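Local structure of conserved protein (Methanosarcina mazei, 2NR4) at residues A[158-169]-A[181-192]. The protein is a flavoprotein that binds flavin mononucleotide, although the reaction it may support is unknown. Sequence-based numbering, arbitrary orientation.
Sequences RGFNAVLEATVH and YLELIRHYESLA. With FMN (flavin mononucleotide), chain C.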
loop_
_atom_site.group_PDB
_atom_site.type_symbol
_atom_site.label_atom_id
_atom_site.label_comp_id
_atom_site.label_asym_id
_atom_site.label_seq_id
_atom_site.Cartn_x
_atom_site.Cartn_y
_atom_site.Cartn_z
ATOM N N ARG A 158 0.033 -7.133 2.231
ATOM C CA ARG A 158 1.429 -7.507 2.157
ATOM C C ARG A 158 1.749 -8.267 0.860
ATOM O O ARG A 158 2.903 -8.326 0.489
ATOM C CB ARG A 158 1.824 -8.357 3.351
ATOM C CG ARG A 158 1.761 -7.589 4.707
ATOM C CD ARG A 158 1.963 -8.603 5.792
ATOM N NE ARG A 158 3.357 -8.974 5.896
ATOM C CZ ARG A 158 3.770 -10.153 6.349
ATOM N NH1 ARG A 158 2.882 -11.082 6.733
ATOM N NH2 ARG A 158 5.057 -10.389 6.434
ATOM N N GLY A 159 0.732 -8.868 0.241
ATOM C CA GLY A 159 0.866 -9.561 -1.055
ATOM C C GLY A 159 1.123 -8.566 -2.173
ATOM O O GLY A 159 2.056 -8.740 -2.989
ATOM N N PHE A 160 0.325 -7.502 -2.206
ATOM C CA PHE A 160 0.566 -6.413 -3.158
ATOM C C PHE A 160 1.948 -5.808 -2.926
ATOM O O PHE A 160 2.737 -5.619 -3.857
ATOM C CB PHE A 160 -0.513 -5.335 -3.045
ATOM C CG PHE A 160 -0.273 -4.172 -3.967
ATOM C CD1 PHE A 160 -0.755 -4.218 -5.274
ATOM C CD2 PHE A 160 0.512 -3.065 -3.566
ATOM C CE1 PHE A 160 -0.512 -3.186 -6.169
ATOM C CE2 PHE A 160 0.767 -1.997 -4.473
ATOM C CZ PHE A 160 0.250 -2.068 -5.798
ATOM N N ASN A 161 2.273 -5.556 -1.651
ATOM C CA ASN A 161 3.569 -4.986 -1.314
ATOM C C ASN A 161 4.717 -5.898 -1.747
ATOM O O ASN A 161 5.767 -5.426 -2.175
ATOM C CB ASN A 161 3.630 -4.720 0.196
ATOM C CG ASN A 161 2.596 -3.710 0.655
ATOM O OD1 ASN A 161 1.906 -3.057 -0.137
ATOM N ND2 ASN A 161 2.467 -3.581 1.984
ATOM N N ALA A 162 4.503 -7.215 -1.651
ATOM C CA ALA A 162 5.510 -8.201 -2.060
ATOM C C ALA A 162 5.743 -8.199 -3.552
ATOM O O ALA A 162 6.902 -8.380 -4.016
ATOM C CB ALA A 162 5.120 -9.572 -1.609
ATOM N N VAL A 163 4.678 -7.964 -4.303
ATOM C CA VAL A 163 4.785 -7.822 -5.768
ATOM C C VAL A 163 5.652 -6.615 -6.128
ATOM O O VAL A 163 6.535 -6.738 -6.972
ATOM C CB VAL A 163 3.399 -7.668 -6.461
ATOM C CG1 VAL A 163 3.580 -7.289 -7.986
ATOM C CG2 VAL A 163 2.609 -8.979 -6.324
ATOM N N LEU A 164 5.443 -5.483 -5.444
ATOM C CA LEU A 164 6.236 -4.277 -5.647
ATOM C C LEU A 164 7.731 -4.565 -5.399
ATOM O O LEU A 164 8.604 -4.181 -6.200
ATOM C CB LEU A 164 5.768 -3.209 -4.661
ATOM C CG LEU A 164 5.598 -1.797 -5.147
ATOM C CD1 LEU A 164 4.638 -1.837 -6.375
ATOM C CD2 LEU A 164 4.982 -0.920 -3.987
ATOM N N GLU A 165 8.037 -5.190 -4.259
ATOM C CA GLU A 165 9.410 -5.525 -3.929
ATOM C C GLU A 165 9.983 -6.487 -4.951
ATOM O O GLU A 165 11.117 -6.265 -5.437
ATOM C CB GLU A 165 9.519 -6.118 -2.502
ATOM C CG GLU A 165 9.146 -5.116 -1.405
ATOM C CD GLU A 165 9.993 -3.846 -1.419
ATOM O OE1 GLU A 165 11.223 -3.952 -1.536
ATOM O OE2 GLU A 165 9.430 -2.733 -1.361
ATOM N N ALA A 166 9.223 -7.516 -5.307
ATOM C CA ALA A 166 9.705 -8.530 -6.274
ATOM C C ALA A 166 10.065 -7.896 -7.607
ATOM O O ALA A 166 11.028 -8.331 -8.269
ATOM C CB ALA A 166 8.666 -9.645 -6.473
ATOM N N THR A 167 9.290 -6.903 -8.038
ATOM C CA THR A 167 9.578 -6.197 -9.300
ATOM C C THR A 167 10.909 -5.434 -9.184
ATOM O O THR A 167 11.727 -5.482 -10.094
ATOM C CB THR A 167 8.436 -5.242 -9.760
ATOM O OG1 THR A 167 8.294 -4.155 -8.821
ATOM C CG2 THR A 167 7.123 -5.990 -9.816
ATOM N N VAL A 168 11.177 -4.817 -8.035
ATOM C CA VAL A 168 12.461 -4.137 -7.831
ATOM C C VAL A 168 13.599 -5.164 -7.931
ATOM O O VAL A 168 14.549 -5.017 -8.745
ATOM C CB VAL A 168 12.483 -3.339 -6.497
ATOM C CG1 VAL A 168 13.826 -2.561 -6.321
ATOM C CG2 VAL A 168 11.359 -2.348 -6.497
ATOM N N HIS A 169 13.501 -6.235 -7.163
ATOM C CA HIS A 169 14.557 -7.259 -7.181
ATOM C C HIS A 169 14.730 -7.954 -8.533
ATOM O O HIS A 169 15.860 -8.243 -8.943
ATOM C CB HIS A 169 14.376 -8.233 -6.020
ATOM C CG HIS A 169 14.464 -7.562 -4.686
ATOM N ND1 HIS A 169 15.482 -6.687 -4.359
ATOM C CD2 HIS A 169 13.639 -7.593 -3.611
ATOM C CE1 HIS A 169 15.295 -6.238 -3.133
ATOM N NE2 HIS A 169 14.177 -6.756 -2.662
ATOM N N TYR A 181 19.113 -12.300 -5.535
ATOM C CA TYR A 181 17.863 -11.674 -5.953
ATOM C C TYR A 181 16.744 -12.689 -6.260
ATOM O O TYR A 181 15.582 -12.432 -5.944
ATOM C CB TYR A 181 18.116 -10.709 -7.120
ATOM C CG TYR A 181 18.907 -9.481 -6.698
ATOM C CD1 TYR A 181 18.359 -8.529 -5.832
ATOM C CD2 TYR A 181 20.219 -9.277 -7.153
ATOM C CE1 TYR A 181 19.078 -7.392 -5.429
ATOM C CE2 TYR A 181 20.952 -8.148 -6.756
ATOM C CZ TYR A 181 20.382 -7.211 -5.902
ATOM O OH TYR A 181 21.112 -6.096 -5.533
ATOM N N LEU A 182 17.097 -13.836 -6.848
ATOM C CA LEU A 182 16.124 -14.889 -7.137
ATOM C C LEU A 182 15.577 -15.475 -5.860
ATOM O O LEU A 182 14.420 -15.862 -5.812
ATOM C CB LEU A 182 16.717 -16.007 -7.989
ATOM C CG LEU A 182 17.145 -15.760 -9.434
ATOM C CD1 LEU A 182 17.270 -17.131 -10.103
ATOM C CD2 LEU A 182 16.138 -14.893 -10.187
ATOM N N GLU A 183 16.434 -15.541 -4.842
ATOM C CA GLU A 183 16.081 -15.994 -3.507
ATOM C C GLU A 183 15.109 -15.016 -2.821
ATOM O O GLU A 183 14.178 -15.434 -2.113
ATOM C CB GLU A 183 17.366 -16.137 -2.681
ATOM C CG GLU A 183 17.224 -16.808 -1.326
ATOM C CD GLU A 183 18.399 -16.481 -0.395
ATOM O OE1 GLU A 183 18.909 -15.335 -0.467
ATOM O OE2 GLU A 183 18.807 -17.365 0.403
ATOM N N LEU A 184 15.350 -13.719 -2.997
ATOM C CA LEU A 184 14.418 -12.707 -2.527
ATOM C C LEU A 184 13.082 -12.759 -3.273
ATOM O O LEU A 184 12.033 -12.616 -2.662
ATOM C CB LEU A 184 15.032 -11.310 -2.625
ATOM C CG LEU A 184 15.851 -10.882 -1.403
ATOM C CD1 LEU A 184 16.680 -9.633 -1.720
ATOM C CD2 LEU A 184 14.937 -10.637 -0.203
ATOM N N ILE A 185 13.121 -12.988 -4.579
ATOM C CA ILE A 185 11.892 -13.073 -5.368
ATOM C C ILE A 185 11.055 -14.264 -4.905
ATOM O O ILE A 185 9.841 -14.172 -4.829
ATOM C CB ILE A 185 12.179 -13.105 -6.886
ATOM C CG1 ILE A 185 12.816 -11.789 -7.305
ATOM C CG2 ILE A 185 10.917 -13.393 -7.737
ATOM C CD1 ILE A 185 13.401 -11.844 -8.682
ATOM N N ARG A 186 11.710 -15.371 -4.556
ATOM C CA ARG A 186 10.972 -16.547 -4.072
ATOM C C ARG A 186 10.264 -16.280 -2.748
ATOM O O ARG A 186 9.131 -16.727 -2.553
ATOM C CB ARG A 186 11.888 -17.780 -3.942
ATOM C CG ARG A 186 12.837 -17.964 -5.082
ATOM C CD ARG A 186 12.140 -18.179 -6.408
ATOM N NE ARG A 186 13.091 -18.343 -7.517
ATOM C CZ ARG A 186 14.130 -19.185 -7.519
ATOM N NH1 ARG A 186 14.407 -19.928 -6.450
ATOM N NH2 ARG A 186 14.919 -19.261 -8.589
ATOM N N HIS A 187 10.927 -15.558 -1.845
ATOM C CA HIS A 187 10.338 -15.148 -0.574
ATOM C C HIS A 187 9.155 -14.229 -0.833
ATOM O O HIS A 187 8.093 -14.386 -0.229
ATOM C CB HIS A 187 11.388 -14.469 0.336
ATOM C CG HIS A 187 10.804 -13.634 1.446
ATOM N ND1 HIS A 187 10.282 -14.181 2.601
ATOM C CD2 HIS A 187 10.672 -12.293 1.580
ATOM C CE1 HIS A 187 9.835 -13.218 3.384
ATOM N NE2 HIS A 187 10.062 -12.059 2.787
ATOM N N TYR A 188 9.302 -13.275 -1.749
ATOM C CA TYR A 188 8.133 -12.430 -2.027
ATOM C C TYR A 188 6.989 -13.184 -2.731
ATOM O O TYR A 188 5.821 -12.907 -2.482
ATOM C CB TYR A 188 8.548 -11.157 -2.777
ATOM C CG TYR A 188 9.276 -10.226 -1.858
ATOM C CD1 TYR A 188 8.631 -9.673 -0.742
ATOM C CD2 TYR A 188 10.601 -9.912 -2.073
ATOM C CE1 TYR A 188 9.306 -8.813 0.131
ATOM C CE2 TYR A 188 11.293 -9.048 -1.204
ATOM C CZ TYR A 188 10.637 -8.514 -0.118
ATOM O OH TYR A 188 11.300 -7.668 0.752
ATOM N N GLU A 189 7.329 -14.137 -3.590
ATOM C CA GLU A 189 6.306 -14.989 -4.197
ATOM C C GLU A 189 5.505 -15.676 -3.090
ATOM O O GLU A 189 4.282 -15.785 -3.186
ATOM C CB GLU A 189 6.921 -16.074 -5.118
ATOM C CG GLU A 189 5.865 -16.774 -5.993
ATOM C CD GLU A 189 5.102 -17.865 -5.230
ATOM O OE1 GLU A 189 5.610 -18.324 -4.184
ATOM O OE2 GLU A 189 4.007 -18.282 -5.664
ATOM N N SER A 190 6.192 -16.129 -2.048
ATOM C CA SER A 190 5.526 -16.776 -0.910
ATOM C C SER A 190 4.506 -15.886 -0.226
ATOM O O SER A 190 3.425 -16.342 0.111
ATOM C CB SER A 190 6.541 -17.294 0.104
ATOM O OG SER A 190 7.367 -18.255 -0.534
ATOM N N LEU A 191 4.835 -14.606 -0.026
ATOM C CA LEU A 191 3.889 -13.669 0.571
ATOM C C LEU A 191 2.753 -13.301 -0.350
ATOM O O LEU A 191 1.617 -13.062 0.093
ATOM C CB LEU A 191 4.612 -12.396 1.024
ATOM C CG LEU A 191 5.424 -12.463 2.322
ATOM C CD1 LEU A 191 6.077 -11.108 2.507
ATOM C CD2 LEU A 191 4.502 -12.797 3.526
ATOM N N ALA A 192 3.042 -13.229 -1.646
ATOM C CA ALA A 192 2.007 -12.905 -2.590
ATOM C C ALA A 192 0.956 -14.012 -2.612
ATOM O O ALA A 192 -0.240 -13.746 -2.754
ATOM C CB ALA A 192 2.624 -12.736 -4.003
HETATM N N1 FMN C . 13.373 3.735 -12.428
HETATM C C2 FMN C . 13.806 5.042 -12.350
HETATM O O2 FMN C . 14.566 5.459 -13.220
HETATM N N3 FMN C . 13.420 5.846 -11.299
HETATM C C4 FMN C . 12.570 5.354 -10.321
HETATM O O4 FMN C . 12.047 6.106 -9.508
HETATM C C4A FMN C . 12.119 4.039 -10.399
HETATM N N5 FMN C . 11.277 3.521 -9.428
HETATM C C5A FMN C . 10.811 2.216 -9.514
HETATM C C6 FMN C . 9.945 1.716 -8.532
HETATM C C7 FMN C . 9.472 0.414 -8.610
HETATM C C7M FMN C . 8.602 -0.103 -7.499
HETATM C C8 FMN C . 9.892 -0.405 -9.680
HETATM C C8M FMN C . 9.299 -1.745 -9.906
HETATM C C9 FMN C . 10.763 0.084 -10.663
HETATM C C9A FMN C . 11.215 1.414 -10.582
HETATM N N10 FMN C . 12.078 1.932 -11.549
HETATM C C10 FMN C . 12.530 3.232 -11.460
HETATM C "C1'" FMN C . 12.646 1.035 -12.608
HETATM C "C2'" FMN C . 11.838 1.228 -13.886
HETATM O "O2'" FMN C . 10.472 1.078 -13.605
HETATM C "C3'" FMN C . 12.231 0.144 -14.862
HETATM O "O3'" FMN C . 13.606 0.298 -15.170
HETATM C "C4'" FMN C . 11.355 0.178 -16.112
HETATM O "O4'" FMN C . 11.626 -1.025 -16.786
HETATM C "C5'" FMN C . 11.667 1.383 -17.010
HETATM O "O5'" FMN C . 11.112 1.196 -18.296
HETATM P P FMN C . 11.114 2.304 -19.482
HETATM O O1P FMN C . 12.376 2.006 -20.310
HETATM O O2P FMN C . 11.260 3.709 -18.852
HETATM O O3P FMN C . 9.866 2.063 -20.335
HETATM O O HOH W 1 12.656 -5.821 -0.441
#
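Tyr181 opens the contact by bringing its ring edge, at CD1, to His169 ND1 (3.7 Å), rim to rim with the planes 30° apart. One turn on, Leu184 lays CD1 over the centre of the His169 imidazole, a CH-pi contact; the imidazole is a knob seated among Tyr181, Leu184, Ile185 and Tyr188. Tyr188 returns the fit: with CG anti to its carbonyl carbon (chi1 -72°), its ring enters the hole of Ala162, Glu165, Ala166 and His169, takes Glu165 CB over its face 3.6 Å from the centroid, and has His187 CD2 over the opposite face. One water joins Tyr188 OH (2.6 Å), His169 NE2 (2.8 Å) and OE1 of Glu165, a residue that also forms a salt bridge with Arg158 of the second subunit. A leucine in place of Tyr188 would probably leave that water without one of its mates and Glu165 CB without its aromatic platform. Leu191 CD2 lies over one face of the Arg158 guanidinium, toward its rim, while that group forms a salt bridge with Glu165 of the second subunit. At Ala192 the backbones close to 3.9 Å between its CA and Gly159 CA. The pair exemplifies an antiparallel helical hairpin with knobs-into-holes packing, whose first helix carries Thr167 and Val168 of the FMN pocket.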